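XisI protein-like (Anabaena variabilis, PDB 2NLV) is of uncharacterised function but belongs to the XisI family, whose namesake probably acts with XisF and XisH in site-specific recombination of nitrogen-fixation genes in cyanobacteria. Local coordinates at residues D23-Q32 against W44-I55; G67-L75 against V89-L98. All blocks are in the same frame, centred on the assembly; numbering follows the deposited sequence. Where two conformers were deposited one is given.

Contact 1 (D23-Q32 against W44-I55); sequences DVSDQDVEVQ and WMNVGWQGLNRI
Asp23, which meets Asn46 and Trp44, has its OD2 held by two donors, Ser25 N and Ser25 OG, the hydroxyl at 2.6 Å on the syn lone pair; the backbone bond makes an Asx turn. Across the contact OD1 takes a long, bent bond from Asn46 ND2 (3.3 Å), which arrives from above the carboxylate plane, with OD1 tilted from the plane of the Asn46 amide. A water links Asp23 OD1 to Asn46 OD1. With CG anti to the backbone N (chi1 171°), the carboxylate reaches Trp44: OD1 meets CZ2 at 3.6 Å, at the edge of the indole, and the two planes are almost perpendicular. Farther along that ring Val31 CG1 lies 3.5 Å from Trp44 NE1.

Strands 29-32 and 44-47 then run antiparallel. Gln32 and Met45 exchange two backbone bonds, as do Glu30 and Val47, and Trp49 N to Asp28 O (3.2 Å) carries the pairing past the corner at Gly48. There Val29 CG2 packs on Ile55 CG1 at 3.9 Å, while its CG1 lies against Asn46 CB. On the face of Glu30, Gln32 and Val47, the extended Gln32 lays its amide on Val47 CG2, and NE2 bonds to Glu30 OE1 (3.2 Å) in the amide plane. That amide also reaches Asp63 of the second subunit, and Glu30 forms a salt bridge with Lys65 of the second subunit, so these polar ends are part of the dimer interface. Tyr19 and Ala20 of helix 2-21 touch the Trp44 side chain. Together these contacts make an antiparallel beta hairpin, strands 29-36 and 41-47, entered through an Asx turn and a type I turn.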
loop_
_atom_site.group_PDB
_atom_site.type_symbol
_atom_site.label_atom_id
_atom_site.label_comp_id
_atom_site.label_asym_id
_atom_site.label_seq_id
_atom_site.Cartn_x
_atom_site.Cartn_y
_atom_site.Cartn_z
ATOM N N ASP A 23 -0.439 16.344 -5.684
ATOM C CA ASP A 23 0.580 16.291 -4.654
ATOM C C ASP A 23 1.534 17.497 -4.707
ATOM O O ASP A 23 1.860 17.974 -5.786
ATOM C CB ASP A 23 1.399 14.982 -4.799
ATOM C CG ASP A 23 2.614 14.942 -3.893
ATOM O OD1 ASP A 23 2.436 14.722 -2.687
ATOM O OD2 ASP A 23 3.746 15.205 -4.360
ATOM N N VAL A 24 1.929 17.938 -3.510
ATOM C CA VAL A 24 2.733 19.129 -3.297
ATOM C C VAL A 24 4.144 18.758 -2.767
ATOM O O VAL A 24 4.986 19.643 -2.538
ATOM C CB VAL A 24 2.018 20.143 -2.328
ATOM C CG1 VAL A 24 0.887 20.861 -3.049
ATOM C CG2 VAL A 24 1.514 19.462 -1.057
ATOM N N SER A 25 4.390 17.461 -2.572
ATOM C CA SER A 25 5.662 16.996 -1.982
ATOM C C SER A 25 6.906 17.509 -2.714
ATOM O O SER A 25 6.842 17.948 -3.866
ATOM C CB SER A 25 5.718 15.457 -1.900
ATOM O OG SER A 25 6.037 14.879 -3.159
ATOM N N ASP A 26 8.035 17.456 -2.008
ATOM C CA ASP A 26 9.349 17.725 -2.597
ATOM C C ASP A 26 9.811 16.710 -3.708
ATOM O O ASP A 26 9.271 15.604 -3.849
ATOM C CB ASP A 26 10.325 17.664 -1.398
ATOM C CG ASP A 26 11.748 18.042 -1.741
ATOM O OD1 ASP A 26 11.970 18.838 -2.681
ATOM O OD2 ASP A 26 12.666 17.540 -1.041
ATOM N N GLN A 27 10.852 17.058 -4.462
ATOM C CA GLN A 27 11.493 16.102 -5.387
ATOM C C GLN A 27 12.158 14.889 -4.671
ATOM O O GLN A 27 12.362 13.832 -5.276
ATOM C CB GLN A 27 12.527 16.834 -6.255
ATOM N N ASP A 28 12.483 15.042 -3.390
ATOM C CA ASP A 28 13.032 13.931 -2.573
ATOM C C ASP A 28 11.966 12.997 -2.009
ATOM O O ASP A 28 12.306 12.047 -1.236
ATOM C CB ASP A 28 13.846 14.506 -1.423
ATOM C CG ASP A 28 15.069 15.322 -1.915
ATOM O OD1 ASP A 28 15.691 14.913 -2.903
ATOM O OD2 ASP A 28 15.400 16.367 -1.312
ATOM N N VAL A 29 10.699 13.296 -2.349
ATOM C CA VAL A 29 9.612 12.438 -1.954
ATOM C C VAL A 29 8.852 11.945 -3.196
ATOM O O VAL A 29 8.333 12.734 -3.955
ATOM C CB VAL A 29 8.694 13.141 -0.925
ATOM C CG1 VAL A 29 7.478 12.322 -0.627
ATOM C CG2 VAL A 29 9.510 13.353 0.409
ATOM N N GLU A 30 8.823 10.641 -3.396
ATOM C CA GLU A 30 8.076 10.049 -4.475
ATOM C C GLU A 30 6.582 10.102 -4.153
ATOM O O GLU A 30 6.171 10.090 -2.965
ATOM C CB GLU A 30 8.477 8.587 -4.664
ATOM C CG GLU A 30 9.927 8.400 -5.103
ATOM C CD GLU A 30 10.310 6.942 -5.224
ATOM O OE1 GLU A 30 9.710 6.082 -4.501
ATOM O OE2 GLU A 30 11.200 6.663 -6.051
ATOM N N VAL A 31 5.795 10.206 -5.219
ATOM C CA VAL A 31 4.372 9.907 -5.185
ATOM C C VAL A 31 4.156 8.526 -5.791
ATOM O O VAL A 31 4.394 8.303 -6.994
ATOM C CB VAL A 31 3.651 10.928 -6.079
ATOM C CG1 VAL A 31 2.215 10.452 -6.378
ATOM C CG2 VAL A 31 3.742 12.293 -5.494
ATOM N N GLN A 32 3.732 7.598 -4.963
ATOM C CA GLN A 32 3.483 6.250 -5.392
ATOM C C GLN A 32 2.007 5.997 -5.570
ATOM O O GLN A 32 1.217 6.173 -4.635
ATOM C CB GLN A 32 4.048 5.223 -4.417
ATOM C CG GLN A 32 5.550 5.345 -4.185
ATOM C CD GLN A 32 6.145 4.109 -3.555
ATOM O OE1 GLN A 32 5.437 3.178 -3.171
ATOM N NE2 GLN A 32 7.493 4.084 -3.481
ATOM N N TRP A 44 -2.502 5.750 -2.616
ATOM C CA TRP A 44 -1.587 6.829 -2.922
ATOM C C TRP A 44 -0.718 7.047 -1.707
ATOM O O TRP A 44 -1.207 7.337 -0.635
ATOM C CB TRP A 44 -2.314 8.083 -3.272
ATOM C CG TRP A 44 -1.360 9.315 -3.245
ATOM C CD1 TRP A 44 0.007 9.322 -3.450
ATOM C CD2 TRP A 44 -1.720 10.624 -2.947
ATOM N NE1 TRP A 44 0.505 10.594 -3.282
ATOM C CE2 TRP A 44 -0.556 11.417 -2.993
ATOM C CE3 TRP A 44 -2.914 11.219 -2.676
ATOM C CZ2 TRP A 44 -0.576 12.797 -2.733
ATOM C CZ3 TRP A 44 -2.920 12.629 -2.418
ATOM C CH2 TRP A 44 -1.791 13.355 -2.434
HETATM N N MSE A 45 0.566 6.826 -1.873
HETATM C CA MSE A 45 1.581 7.050 -0.814
HETATM C C MSE A 45 2.606 8.098 -1.151
HETATM O O MSE A 45 2.877 8.411 -2.339
HETATM C CB MSE A 45 2.379 5.786 -0.475
HETATM C CG MSE A 45 1.592 4.629 0.095
HETATM SE SE MSE A 45 2.794 3.379 0.897
HETATM C CE MSE A 45 3.306 4.473 2.416
ATOM N N ASN A 46 3.197 8.692 -0.147
ATOM C CA ASN A 46 4.403 9.495 -0.325
ATOM C C ASN A 46 5.536 8.752 0.352
ATOM O O ASN A 46 5.387 8.302 1.473
ATOM C CB ASN A 46 4.295 10.868 0.341
ATOM C CG ASN A 46 3.268 11.759 -0.285
ATOM O OD1 ASN A 46 2.536 12.459 0.434
ATOM N ND2 ASN A 46 3.219 11.760 -1.592
ATOM N N VAL A 47 6.647 8.567 -0.349
ATOM C CA VAL A 47 7.759 7.782 0.124
ATOM C C VAL A 47 9.080 8.484 -0.172
ATOM O O VAL A 47 9.392 8.763 -1.324
ATOM C CB VAL A 47 7.800 6.373 -0.508
ATOM C CG1 VAL A 47 9.001 5.572 -0.022
ATOM C CG2 VAL A 47 6.501 5.574 -0.215
ATOM N N GLY A 48 9.862 8.819 0.861
ATOM C CA GLY A 48 11.159 9.427 0.637
ATOM C C GLY A 48 11.758 9.979 1.892
ATOM O O GLY A 48 11.579 9.421 2.960
ATOM N N TRP A 49 12.465 11.099 1.785
ATOM C CA TRP A 49 13.227 11.710 2.836
ATOM C C TRP A 49 13.060 13.214 2.757
ATOM O O TRP A 49 13.042 13.806 1.667
ATOM C CB TRP A 49 14.699 11.299 2.752
ATOM C CG TRP A 49 14.864 9.886 3.004
ATOM C CD1 TRP A 49 14.768 8.867 2.077
ATOM C CD2 TRP A 49 15.047 9.266 4.262
ATOM N NE1 TRP A 49 14.895 7.678 2.690
ATOM C CE2 TRP A 49 15.048 7.859 4.029
ATOM C CE3 TRP A 49 15.236 9.736 5.556
ATOM C CZ2 TRP A 49 15.252 6.950 5.036
ATOM C CZ3 TRP A 49 15.411 8.829 6.553
ATOM C CH2 TRP A 49 15.415 7.433 6.280
ATOM N N GLN A 50 12.933 13.801 3.943
ATOM C CA GLN A 50 13.083 15.259 4.106
ATOM C C GLN A 50 14.239 15.417 5.034
ATOM O O GLN A 50 14.125 15.213 6.249
ATOM C CB GLN A 50 11.812 15.827 4.752
ATOM C CG GLN A 50 10.628 15.922 3.725
ATOM C CD GLN A 50 9.228 16.336 4.299
ATOM O OE1 GLN A 50 8.234 16.263 3.564
ATOM N NE2 GLN A 50 9.150 16.760 5.580
ATOM N N GLY A 51 15.422 15.674 4.485
ATOM C CA GLY A 51 16.597 15.575 5.299
ATOM C C GLY A 51 16.716 14.202 5.904
ATOM O O GLY A 51 16.598 13.232 5.154
ATOM N N LEU A 52 16.971 14.043 7.205
ATOM C CA LEU A 52 17.060 12.779 7.856
ATOM C C LEU A 52 15.721 12.271 8.377
ATOM O O LEU A 52 15.701 11.262 9.043
ATOM C CB LEU A 52 18.067 12.862 9.012
ATOM C CG LEU A 52 19.490 13.273 8.598
ATOM C CD1 LEU A 52 20.339 13.377 9.898
ATOM C CD2 LEU A 52 20.081 12.313 7.547
ATOM N N ASN A 53 14.644 12.941 8.006
ATOM C CA ASN A 53 13.309 12.479 8.371
ATOM C C ASN A 53 12.691 11.592 7.325
ATOM O O ASN A 53 12.560 12.010 6.187
ATOM C CB ASN A 53 12.376 13.670 8.575
ATOM C CG ASN A 53 12.938 14.630 9.608
ATOM O OD1 ASN A 53 12.934 14.352 10.812
ATOM N ND2 ASN A 53 13.532 15.718 9.132
ATOM N N ARG A 54 12.333 10.391 7.699
ATOM C CA ARG A 54 11.709 9.464 6.798
ATOM C C ARG A 54 10.277 9.861 6.524
ATOM O O ARG A 54 9.498 10.056 7.424
ATOM C CB ARG A 54 11.701 8.048 7.433
ATOM C CG ARG A 54 10.944 6.980 6.608
ATOM C CD ARG A 54 11.458 6.892 5.213
ATOM N NE ARG A 54 11.092 5.678 4.510
ATOM C CZ ARG A 54 11.376 5.455 3.244
ATOM N NH1 ARG A 54 11.823 6.434 2.485
ATOM N NH2 ARG A 54 11.142 4.272 2.704
ATOM N N ILE A 55 9.929 9.989 5.242
ATOM C CA ILE A 55 8.533 10.178 4.796
ATOM C C ILE A 55 8.048 8.844 4.268
ATOM O O ILE A 55 8.587 8.266 3.351
ATOM C CB ILE A 55 8.404 11.271 3.727
ATOM C CG1 ILE A 55 8.986 12.622 4.201
ATOM C CG2 ILE A 55 6.956 11.444 3.308
ATOM C CD1 ILE A 55 8.407 13.166 5.470
HETATM O O HOH W 1 0.790 14.455 0.131
HETATM O O HOH W 2 11.910 16.237 0.940
HETATM O O HOH W 3 15.926 16.262 1.843
#

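Contact 2 (G67-L75 against V89-L98); sequences GKIWLQQNL and VPREDIVLGL
A beta-alpha-beta unit closes here: strands 68-74 and 94-96 run parallel, their short axes 4.6 Å apart at closest and 25° from one another. Ile69 N donates to Asp93 O, Val95 N returns a bond to Ile69 O at 2.8 Å, and Leu71 N donates to Val95 O. Beyond Leu96, the centre of an inverse gamma turn, Leu98 N still reaches Leu71 O (3.1 Å).

On one face of the sheet Val95 covers one face of the Trp70 indole with its methyls, the two side chains side by side. CG1 stands 3.6 Å from the centroid of the six-membered ring, only 7° off its normal, a CH-pi contact, while CG2 sits 3.6 Å from Trp70 NE1. Having CG1 anti to the backbone N (chi1 -180°) puts one methyl over the ring centre and leaves the other for the pyrrole side. Lys65 adds a cation-pi contact to the same indole. Lys68 crosses Asp93 at about a right angle, yet their charged ends turn to other partners: NZ to Val111 O and to O of the C-terminal Ala112, OD2 to Tyr8.

On the face of Ile69 and Leu71 the contacts between the segments are aliphatic. Ile69 CD1 meets both methyls of Val89, and Leu71 CD2 packs against Leu98 CD2 at 4.0 Å. Leu98 CD1 reaches on to the backbone of Asn74, past the classic bulge at Gln72 and Gln73.

Strand 68-74 thus lies between strand 94-96 and strand 53-65, its Ile69 meeting Tyr8 and Val12 of helix 2-21 and Leu84 of helix 80-86, which also touches Ile94.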
loop_
_atom_site.group_PDB
_atom_site.type_symbol
_atom_site.label_atom_id
_atom_site.label_comp_id
_atom_site.label_asym_id
_atom_site.label_seq_id
_atom_site.Cartn_x
_atom_site.Cartn_y
_atom_site.Cartn_z
ATOM N N GLY A 67 -17.217 -6.538 -3.853
ATOM C CA GLY A 67 -17.875 -5.561 -4.696
ATOM C C GLY A 67 -18.197 -4.199 -4.073
ATOM O O GLY A 67 -18.762 -3.380 -4.755
ATOM N N LYS A 68 -17.782 -3.965 -2.825
ATOM C CA LYS A 68 -17.958 -2.682 -2.133
ATOM C C LYS A 68 -16.635 -1.949 -1.973
ATOM O O LYS A 68 -15.592 -2.573 -1.702
ATOM C CB LYS A 68 -18.583 -2.889 -0.750
ATOM C CG LYS A 68 -20.001 -3.478 -0.841
ATOM C CD LYS A 68 -20.741 -3.452 0.491
ATOM C CE LYS A 68 -22.087 -4.062 0.293
ATOM N NZ LYS A 68 -22.820 -4.159 1.553
ATOM N N ILE A 69 -16.696 -0.623 -2.147
ATOM C CA ILE A 69 -15.503 0.192 -2.002
ATOM C C ILE A 69 -15.271 0.557 -0.541
ATOM O O ILE A 69 -16.154 1.153 0.100
ATOM C CB ILE A 69 -15.572 1.471 -2.808
ATOM C CG1 ILE A 69 -15.822 1.198 -4.293
ATOM C CG2 ILE A 69 -14.290 2.310 -2.589
ATOM C CD1 ILE A 69 -16.127 2.455 -5.109
ATOM N N TRP A 70 -14.178 0.087 0.026
ATOM C CA TRP A 70 -13.799 0.421 1.413
ATOM C C TRP A 70 -12.812 1.558 1.436
ATOM O O TRP A 70 -11.730 1.449 0.858
ATOM C CB TRP A 70 -13.181 -0.792 2.089
ATOM C CG TRP A 70 -14.123 -1.864 2.483
ATOM C CD1 TRP A 70 -15.023 -2.524 1.673
ATOM C CD2 TRP A 70 -14.257 -2.405 3.768
ATOM N NE1 TRP A 70 -15.738 -3.441 2.426
ATOM C CE2 TRP A 70 -15.270 -3.397 3.708
ATOM C CE3 TRP A 70 -13.607 -2.182 4.993
ATOM C CZ2 TRP A 70 -15.628 -4.154 4.814
ATOM C CZ3 TRP A 70 -13.973 -2.961 6.074
ATOM C CH2 TRP A 70 -14.982 -3.905 5.978
ATOM N N LEU A 71 -13.176 2.644 2.076
ATOM C CA LEU A 71 -12.231 3.763 2.379
ATOM C C LEU A 71 -11.474 3.414 3.641
ATOM O O LEU A 71 -12.069 3.323 4.731
ATOM C CB LEU A 71 -12.954 5.073 2.502
ATOM C CG LEU A 71 -12.065 6.283 2.841
ATOM C CD1 LEU A 71 -10.974 6.566 1.765
ATOM C CD2 LEU A 71 -12.880 7.547 3.098
ATOM N N GLN A 72 -10.175 3.179 3.534
ATOM C CA GLN A 72 -9.375 2.717 4.647
ATOM C C GLN A 72 -8.496 3.746 5.280
ATOM O O GLN A 72 -8.083 3.586 6.409
ATOM C CB GLN A 72 -8.484 1.529 4.238
ATOM C CG GLN A 72 -9.256 0.335 3.607
ATOM C CD GLN A 72 -9.869 -0.610 4.598
ATOM O OE1 GLN A 72 -10.211 -0.229 5.706
ATOM N NE2 GLN A 72 -10.059 -1.871 4.173
ATOM N N GLN A 73 -8.186 4.807 4.548
ATOM C CA GLN A 73 -7.303 5.862 5.045
ATOM C C GLN A 73 -7.599 7.101 4.239
ATOM O O GLN A 73 -7.807 7.034 3.024
ATOM C CB GLN A 73 -5.846 5.441 4.825
ATOM C CG GLN A 73 -4.745 6.477 5.075
ATOM C CD GLN A 73 -4.229 6.384 6.421
ATOM O OE1 GLN A 73 -4.956 6.116 7.368
ATOM N NE2 GLN A 73 -2.920 6.619 6.536
ATOM N N ASN A 74 -7.634 8.287 4.890
ATOM C CA ASN A 74 -7.774 9.572 4.234
ATOM C C ASN A 74 -7.134 10.626 5.093
ATOM O O ASN A 74 -7.701 11.055 6.101
ATOM C CB ASN A 74 -9.222 9.950 4.032
ATOM C CG ASN A 74 -9.355 11.329 3.460
ATOM O OD1 ASN A 74 -8.488 11.804 2.727
ATOM N ND2 ASN A 74 -10.502 11.959 3.740
ATOM N N LEU A 75 -5.922 11.030 4.700
ATOM C CA LEU A 75 -5.219 12.133 5.407
ATOM C C LEU A 75 -5.479 13.475 4.806
ATOM O O LEU A 75 -4.890 14.458 5.250
ATOM C CB LEU A 75 -3.711 11.839 5.435
ATOM C CG LEU A 75 -3.285 10.500 5.997
ATOM C CD1 LEU A 75 -1.728 10.300 6.107
ATOM C CD2 LEU A 75 -3.952 10.272 7.333
ATOM N N VAL A 89 -21.412 6.195 -7.311
ATOM C CA VAL A 89 -21.343 5.067 -6.405
ATOM C C VAL A 89 -22.465 5.140 -5.377
ATOM O O VAL A 89 -22.543 6.134 -4.675
ATOM C CB VAL A 89 -19.963 4.929 -5.726
ATOM C CG1 VAL A 89 -19.925 3.683 -4.808
ATOM C CG2 VAL A 89 -18.875 4.806 -6.790
ATOM N N PRO A 90 -23.288 4.070 -5.266
ATOM C CA PRO A 90 -24.298 4.133 -4.174
ATOM C C PRO A 90 -23.666 4.278 -2.790
ATOM O O PRO A 90 -22.666 3.606 -2.513
ATOM C CB PRO A 90 -25.015 2.769 -4.290
ATOM C CG PRO A 90 -24.625 2.223 -5.594
ATOM C CD PRO A 90 -23.325 2.787 -5.994
ATOM N N ARG A 91 -24.267 5.034 -1.885
ATOM C CA ARG A 91 -23.763 5.126 -0.483
ATOM C C ARG A 91 -23.638 3.801 0.149
ATOM O O ARG A 91 -22.704 3.479 0.894
ATOM C CB ARG A 91 -24.763 5.925 0.312
ATOM C CG ARG A 91 -24.647 7.332 -0.042
ATOM C CD ARG A 91 -25.792 8.193 0.428
ATOM N NE ARG A 91 -25.457 9.573 0.138
ATOM C CZ ARG A 91 -24.485 10.240 0.758
ATOM N NH1 ARG A 91 -23.775 9.691 1.745
ATOM N NH2 ARG A 91 -24.230 11.478 0.389
ATOM N N GLU A 92 -24.601 2.976 -0.124
ATOM C CA GLU A 92 -24.590 1.664 0.511
ATOM C C GLU A 92 -23.432 0.727 0.066
ATOM O O GLU A 92 -23.154 -0.305 0.689
ATOM C CB GLU A 92 -25.955 0.984 0.346
ATOM C CG GLU A 92 -26.355 0.747 -1.064
ATOM C CD GLU A 92 -27.194 1.906 -1.677
ATOM O OE1 GLU A 92 -27.167 3.168 -1.305
ATOM O OE2 GLU A 92 -27.954 1.500 -2.595
ATOM N N ASP A 93 -22.757 1.095 -1.037
ATOM C CA ASP A 93 -21.631 0.338 -1.545
ATOM C C ASP A 93 -20.278 0.948 -1.186
ATOM O O ASP A 93 -19.254 0.534 -1.735
ATOM C CB ASP A 93 -21.668 0.159 -3.055
ATOM C CG ASP A 93 -22.655 -0.891 -3.514
ATOM O OD1 ASP A 93 -23.270 -1.552 -2.653
ATOM O OD2 ASP A 93 -22.804 -1.081 -4.741
ATOM N N ILE A 94 -20.297 1.894 -0.257
ATOM C CA ILE A 94 -19.076 2.441 0.350
ATOM C C ILE A 94 -19.023 2.034 1.814
ATOM O O ILE A 94 -20.028 2.161 2.512
ATOM C CB ILE A 94 -19.051 3.959 0.174
ATOM C CG1 ILE A 94 -18.940 4.275 -1.308
ATOM C CG2 ILE A 94 -17.814 4.530 0.867
ATOM C CD1 ILE A 94 -19.327 5.729 -1.639
ATOM N N VAL A 95 -17.916 1.489 2.256
ATOM C CA VAL A 95 -17.725 1.129 3.651
ATOM C C VAL A 95 -16.650 1.993 4.226
ATOM O O VAL A 95 -15.519 2.033 3.663
ATOM C CB VAL A 95 -17.424 -0.373 3.828
ATOM C CG1 VAL A 95 -17.229 -0.747 5.341
ATOM C CG2 VAL A 95 -18.532 -1.263 3.190
ATOM N N LEU A 96 -16.910 2.667 5.346
ATOM C CA LEU A 96 -15.900 3.463 6.006
ATOM C C LEU A 96 -15.029 2.603 6.895
ATOM O O LEU A 96 -15.251 2.482 8.095
ATOM C CB LEU A 96 -16.555 4.604 6.760
ATOM C CG LEU A 96 -17.343 5.596 5.910
ATOM C CD1 LEU A 96 -17.842 6.740 6.834
ATOM C CD2 LEU A 96 -16.492 6.174 4.789
ATOM N N GLY A 97 -14.067 1.930 6.292
ATOM C CA GLY A 97 -13.126 1.069 7.006
ATOM C C GLY A 97 -12.322 1.842 8.026
ATOM O O GLY A 97 -11.967 1.302 9.078
ATOM N N LEU A 98 -12.125 3.142 7.806
ATOM C CA LEU A 98 -11.449 4.007 8.732
ATOM C C LEU A 98 -12.307 4.447 9.935
ATOM O O LEU A 98 -11.791 5.184 10.792
ATOM C CB LEU A 98 -10.809 5.194 7.987
ATOM C CG LEU A 98 -11.713 6.294 7.479
ATOM C CD1 LEU A 98 -10.819 7.227 6.605
ATOM C CD2 LEU A 98 -13.046 5.942 6.783
HETATM O O HOH W 4 -21.866 -3.925 -4.848
#

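Overall arrangement
Contact 1 and contact 2 lie on opposite sides of the chain's centre, with their own centres 26 Å apart and their nearest atoms about 7 Å apart. Strand 53-65 joins them: it pairs antiparallel with strand 41-47 of the first and with strand 68-74 of the second, so both belong to one mixed sheet, and helix 2-21 touches both. Along the chain the hairpin is complete before the crossover begins. The dimer brings them together differently: Trp49 and Arg54 of contact 1 bond to Gly97 and Gln72 of the second subunit, residues of its contact 2, so strands 49-50 and 53-65 of one copy meet strand 68-74 and the Gly97 region of the other.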